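Local coordinates for mandelate racemase / muconate lactonizing enzyme, C-terminal domain protein (Pseudovibrio sp. JE062, PDB 4JHM) that is of unknown function but belongs to the enolase superfamily, pairing an N-terminal capping domain with a TIM-barrel-like domain, at residues E87-L92 and G278-N283; D272-G277 and T304-A309. All coordinates share one frame; numbering follows the deposited sequence.

Residues 272-283 supply one side of both contacts, a worked example of one run of chain serving two interfaces in succession. Contact 2 uses the loop 272-277 against helix 304-316 and lies deep in the molecule, its centre about 5 Å from that of the chain, with every touching residue buried. Contact 1 uses the next residues, 278-283 at the start of helix 279-291, against helix 85-92; it is partly buried, its centre about 17 Å from the chain centre, and links the two family regions. The chemistry follows location: amide groups and a threonine meet in contact 1, small methyls and threonines in contact 2. Packing joins them, L282 lying on A273 and I279 on A309.

Contact 1: E87-L92 and G278-N283; sequences ELNNWL and GITQLN
N89 reaches from helix 85-92 to T280 and Q281 at the start of helix 279-291, carrying the whole contact from its side. With chi1 at -154° its CG lies anti to the backbone N, which sends the amide across the gap to the threonine, whose side chain comes from the opposite direction. N89 CB stands 4.0 Å from T280 CG2. One bond further, N89 CG comes to 3.5 Å from that same T280 methyl, CG2. There the side chain forks. The ND2 branch settles over the methyl end of the threonine, next to both CB and CG2, while N89 OD1 merely lies beside Q281 OE1 at 3.5 Å, two acceptors with no bond between them. The two amide planes are 34° apart. The polar ends are tied through third residues: D108 OD2 of helix 100-119 bonds both N89 ND2 and T280 OG1, W112 NE1 bonds T280 OG1 too, and Q281 OE1 is bonded by K284 NZ. A carboxylate shared by the two side chains thus bridges the helices and probably fixes the asparagine's direction. The arrangement belongs to the interdomain seam of an enolase-superfamily fold, where a helix of the capping domain's family region lies against a barrel-domain helix.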
loop_
_atom_site.group_PDB
_atom_site.type_symbol
_atom_site.label_atom_id
_atom_site.label_comp_id
_atom_site.label_asym_id
_atom_site.label_seq_id
_atom_site.Cartn_x
_atom_site.Cartn_y
_atom_site.Cartn_z
ATOM N N GLU A 87 -9.565 34.726 -14.247
ATOM C CA GLU A 87 -9.763 34.590 -15.686
ATOM C C GLU A 87 -8.499 35.007 -16.433
ATOM O O GLU A 87 -8.179 34.446 -17.481
ATOM C CB GLU A 87 -10.963 35.420 -16.145
ATOM C CG GLU A 87 -11.206 35.400 -17.648
ATOM C CD GLU A 87 -10.392 36.441 -18.393
ATOM O OE1 GLU A 87 -9.806 36.106 -19.446
ATOM O OE2 GLU A 87 -10.334 37.599 -17.921
ATOM N N LEU A 88 -7.787 35.991 -15.888
ATOM C CA LEU A 88 -6.506 36.420 -16.442
ATOM C C LEU A 88 -5.472 35.310 -16.263
ATOM O O LEU A 88 -4.774 34.930 -17.202
ATOM C CB LEU A 88 -6.021 37.689 -15.743
ATOM C CG LEU A 88 -4.828 38.391 -16.397
ATOM C CD1 LEU A 88 -5.214 38.925 -17.768
ATOM C CD2 LEU A 88 -4.307 39.514 -15.514
ATOM N N ASN A 89 -5.377 34.808 -15.038
ATOM C CA ASN A 89 -4.546 33.659 -14.734
ATOM C C ASN A 89 -4.837 32.544 -15.720
ATOM O O ASN A 89 -3.929 31.977 -16.326
ATOM C CB ASN A 89 -4.832 33.186 -13.312
ATOM C CG ASN A 89 -3.662 32.463 -12.695
ATOM O OD1 ASN A 89 -3.426 31.292 -12.975
ATOM N ND2 ASN A 89 -2.919 33.160 -11.844
ATOM N N ASN A 90 -6.118 32.238 -15.882
ATOM C CA ASN A 90 -6.547 31.259 -16.861
ATOM C C ASN A 90 -5.912 31.589 -18.202
ATOM O O ASN A 90 -5.215 30.773 -18.795
ATOM C CB ASN A 90 -8.073 31.271 -16.975
ATOM C CG ASN A 90 -8.627 29.994 -17.574
ATOM O OD1 ASN A 90 -9.520 30.025 -18.423
ATOM N ND2 ASN A 90 -8.106 28.860 -17.128
ATOM N N TRP A 91 -6.138 32.812 -18.657
ATOM C CA TRP A 91 -5.596 33.287 -19.924
ATOM C C TRP A 91 -4.068 33.130 -20.000
ATOM O O TRP A 91 -3.532 32.742 -21.034
ATOM C CB TRP A 91 -6.001 34.748 -20.111
ATOM C CG TRP A 91 -5.646 35.342 -21.426
ATOM C CD1 TRP A 91 -6.402 35.335 -22.559
ATOM C CD2 TRP A 91 -4.455 36.070 -21.740
ATOM N NE1 TRP A 91 -5.749 36.003 -23.566
ATOM C CE2 TRP A 91 -4.551 36.462 -23.088
ATOM C CE3 TRP A 91 -3.315 36.424 -21.013
ATOM C CZ2 TRP A 91 -3.548 37.188 -23.726
ATOM C CZ3 TRP A 91 -2.322 37.144 -21.647
ATOM C CH2 TRP A 91 -2.444 37.519 -22.989
ATOM N N LEU A 92 -3.376 33.415 -18.900
ATOM C CA LEU A 92 -1.911 33.361 -18.867
ATOM C C LEU A 92 -1.361 31.944 -18.980
ATOM O O LEU A 92 -0.306 31.729 -19.581
ATOM C CB LEU A 92 -1.384 34.005 -17.584
ATOM C CG LEU A 92 -1.503 35.530 -17.543
ATOM C CD1 LEU A 92 -1.183 36.063 -16.151
ATOM C CD2 LEU A 92 -0.605 36.175 -18.595
ATOM N N GLY A 278 2.063 33.778 -9.548
ATOM C CA GLY A 278 1.546 34.997 -8.937
ATOM C C GLY A 278 0.706 34.772 -7.691
ATOM O O GLY A 278 0.554 33.648 -7.216
ATOM N N ILE A 279 0.162 35.868 -7.173
ATOM C CA ILE A 279 -0.679 35.864 -5.982
ATOM C C ILE A 279 -1.783 34.819 -6.091
ATOM O O ILE A 279 -2.014 34.040 -5.167
ATOM C CB ILE A 279 -1.337 37.247 -5.786
ATOM C CG1 ILE A 279 -0.276 38.350 -5.688
ATOM C CG2 ILE A 279 -2.213 37.263 -4.544
ATOM C CD1 ILE A 279 0.531 38.334 -4.406
ATOM N N THR A 280 -2.468 34.822 -7.228
ATOM C CA THR A 280 -3.560 33.896 -7.490
ATOM C C THR A 280 -3.245 32.459 -7.084
ATOM O O THR A 280 -4.100 31.758 -6.547
ATOM C CB THR A 280 -3.905 33.902 -8.988
ATOM O OG1 THR A 280 -4.634 35.097 -9.308
ATOM C CG2 THR A 280 -4.723 32.673 -9.373
ATOM N N GLN A 281 -2.018 32.020 -7.343
ATOM C CA GLN A 281 -1.651 30.629 -7.136
ATOM C C GLN A 281 -1.039 30.399 -5.763
ATOM O O GLN A 281 -1.354 29.411 -5.098
ATOM C CB GLN A 281 -0.673 30.179 -8.221
ATOM C CG GLN A 281 -1.246 30.256 -9.630
ATOM C CD GLN A 281 -2.364 29.259 -9.856
ATOM O OE1 GLN A 281 -3.536 29.622 -9.896
ATOM N NE2 GLN A 281 -2.008 27.989 -9.980
ATOM N N LEU A 282 -0.152 31.292 -5.338
ATOM C CA LEU A 282 0.466 31.147 -4.029
ATOM C C LEU A 282 -0.655 30.984 -3.034
ATOM O O LEU A 282 -0.714 30.006 -2.292
ATOM C CB LEU A 282 1.299 32.373 -3.661
ATOM C CG LEU A 282 1.967 32.291 -2.284
ATOM C CD1 LEU A 282 2.997 31.169 -2.249
ATOM C CD2 LEU A 282 2.621 33.614 -1.918
ATOM N N ASN A 283 -1.553 31.963 -3.054
ATOM C CA ASN A 283 -2.719 31.991 -2.191
ATOM C C ASN A 283 -3.364 30.618 -2.039
ATOM O O ASN A 283 -3.690 30.192 -0.932
ATOM C CB ASN A 283 -3.734 32.989 -2.752
ATOM C CG ASN A 283 -4.900 33.219 -1.817
ATOM O OD1 ASN A 283 -4.738 33.744 -0.717
ATOM N ND2 ASN A 283 -6.087 32.829 -2.253
#

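Contact 2: D272-G277 and T304-A309; sequences DATVCG and TLTQAA
T274 and T306 form the tight part of this contact, their side chains crossing at about a right angle. T274 CG2 comes to 3.5 Å from T306 OG1 and also lies 3.9 Å from T306 CA, so the methyl rests against the helix backbone beside the hydroxyl. It is placed there by a chi1 of 65°, which leaves CG2 anti to the carbonyl carbon and turns OG1 back toward D272. The other two contacts are longer: A273 CB and A309 CB face each other at 4.3 Å, a simple methyl pair, and D272 OD2 stands 4.2 Å from T306 CG2. These looser contacts are still interior, for all five touching residues are buried, and helix 279-291 packs over the alanine pair. The loop is held both by its own turn and by N310. D272 OD1 accepts from T274 N at 3.1 Å, closing an Asx turn in which the N-H approaches from above the carboxylate plane, 57° out of it, and the same oxygen takes a weak bond from T274 OG1. N310, one residue further along the helix, bonds D272 OD1 through ND2 and A273 N through OD1, pinning the turn to helix 304-316. The arrangement is that of a loop leading into helix 279-291 of the TIM-like barrel region, its T274 O bonded to T54 OG1 of strand 50-58 in the N-terminal family region, consistent with the enolase-superfamily layout.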
loop_
_atom_site.group_PDB
_atom_site.type_symbol
_atom_site.label_atom_id
_atom_site.label_comp_id
_atom_site.label_asym_id
_atom_site.label_seq_id
_atom_site.Cartn_x
_atom_site.Cartn_y
_atom_site.Cartn_z
ATOM N N ASP A 272 7.094 30.712 -4.120
ATOM C CA ASP A 272 7.330 32.126 -4.303
ATOM C C ASP A 272 6.239 32.601 -5.245
ATOM O O ASP A 272 5.998 31.988 -6.286
ATOM C CB ASP A 272 8.718 32.344 -4.906
ATOM C CG ASP A 272 9.119 33.802 -4.955
ATOM O OD1 ASP A 272 8.241 34.678 -4.810
ATOM O OD2 ASP A 272 10.322 34.070 -5.145
ATOM N N ALA A 273 5.560 33.676 -4.869
ATOM C CA ALA A 273 4.478 34.199 -5.678
ATOM C C ALA A 273 4.995 34.611 -7.049
ATOM O O ALA A 273 4.276 34.523 -8.039
ATOM C CB ALA A 273 3.827 35.380 -4.977
ATOM N N THR A 274 6.250 35.049 -7.103
ATOM C CA THR A 274 6.849 35.535 -8.342
ATOM C C THR A 274 7.392 34.403 -9.206
ATOM O O THR A 274 8.097 34.651 -10.188
ATOM C CB THR A 274 8.019 36.487 -8.049
ATOM O OG1 THR A 274 9.066 35.764 -7.393
ATOM C CG2 THR A 274 7.568 37.634 -7.170
ATOM N N VAL A 275 7.075 33.161 -8.839
ATOM C CA VAL A 275 7.552 32.000 -9.582
ATOM C C VAL A 275 6.420 31.044 -9.950
ATOM O O VAL A 275 6.354 30.568 -11.085
ATOM C CB VAL A 275 8.621 31.221 -8.789
ATOM C CG1 VAL A 275 8.868 29.860 -9.420
ATOM C CG2 VAL A 275 9.920 32.002 -8.724
ATOM N N CYS A 276 5.528 30.765 -9.003
ATOM C CA CYS A 276 4.513 29.724 -9.203
ATOM C C CYS A 276 3.262 30.198 -9.944
ATOM O O CYS A 276 2.318 29.433 -10.112
ATOM C CB CYS A 276 4.121 29.091 -7.865
ATOM S SG CYS A 276 3.278 30.189 -6.706
ATOM N N GLY A 277 3.249 31.448 -10.394
ATOM C CA GLY A 277 2.116 31.962 -11.157
ATOM C C GLY A 277 1.424 33.164 -10.541
ATOM O O GLY A 277 0.324 33.527 -10.954
ATOM N N THR A 304 12.073 44.431 -3.338
ATOM C CA THR A 304 10.936 44.779 -2.483
ATOM C C THR A 304 9.588 44.334 -3.055
ATOM O O THR A 304 8.707 43.899 -2.306
ATOM C CB THR A 304 10.896 46.284 -2.163
ATOM O OG1 THR A 304 11.491 47.016 -3.236
ATOM C CG2 THR A 304 11.659 46.574 -0.874
ATOM N N LEU A 305 9.428 44.434 -4.371
ATOM C CA LEU A 305 8.211 43.948 -5.017
ATOM C C LEU A 305 8.040 42.448 -4.811
ATOM O O LEU A 305 6.956 41.979 -4.455
ATOM C CB LEU A 305 8.218 44.276 -6.510
ATOM C CG LEU A 305 7.519 45.583 -6.869
ATOM C CD1 LEU A 305 7.781 45.950 -8.319
ATOM C CD2 LEU A 305 6.026 45.463 -6.602
ATOM N N THR A 306 9.109 41.692 -5.044
ATOM C CA THR A 306 9.096 40.264 -4.757
ATOM C C THR A 306 8.820 40.042 -3.271
ATOM O O THR A 306 8.068 39.148 -2.896
ATOM C CB THR A 306 10.434 39.596 -5.117
ATOM O OG1 THR A 306 10.538 39.450 -6.539
ATOM C CG2 THR A 306 10.535 38.231 -4.462
ATOM N N GLN A 307 9.434 40.868 -2.430
ATOM C CA GLN A 307 9.262 40.753 -0.991
ATOM C C GLN A 307 7.811 40.986 -0.598
ATOM O O GLN A 307 7.242 40.218 0.166
ATOM C CB GLN A 307 10.159 41.757 -0.264
ATOM C CG GLN A 307 11.648 41.530 -0.468
ATOM C CD GLN A 307 12.499 42.582 0.215
ATOM O OE1 GLN A 307 12.193 43.017 1.325
ATOM N NE2 GLN A 307 13.577 42.993 -0.442
ATOM N N ALA A 308 7.217 42.050 -1.129
ATOM C CA ALA A 308 5.871 42.469 -0.732
ATOM C C ALA A 308 4.801 41.470 -1.169
ATOM O O ALA A 308 3.909 41.127 -0.394
ATOM C CB ALA A 308 5.563 43.852 -1.294
ATOM N N ALA A 309 4.901 41.012 -2.413
ATOM C CA ALA A 309 3.934 40.077 -2.981
ATOM C C ALA A 309 3.719 38.877 -2.071
ATOM O O ALA A 309 2.586 38.486 -1.806
ATOM C CB ALA A 309 4.400 39.611 -4.353
#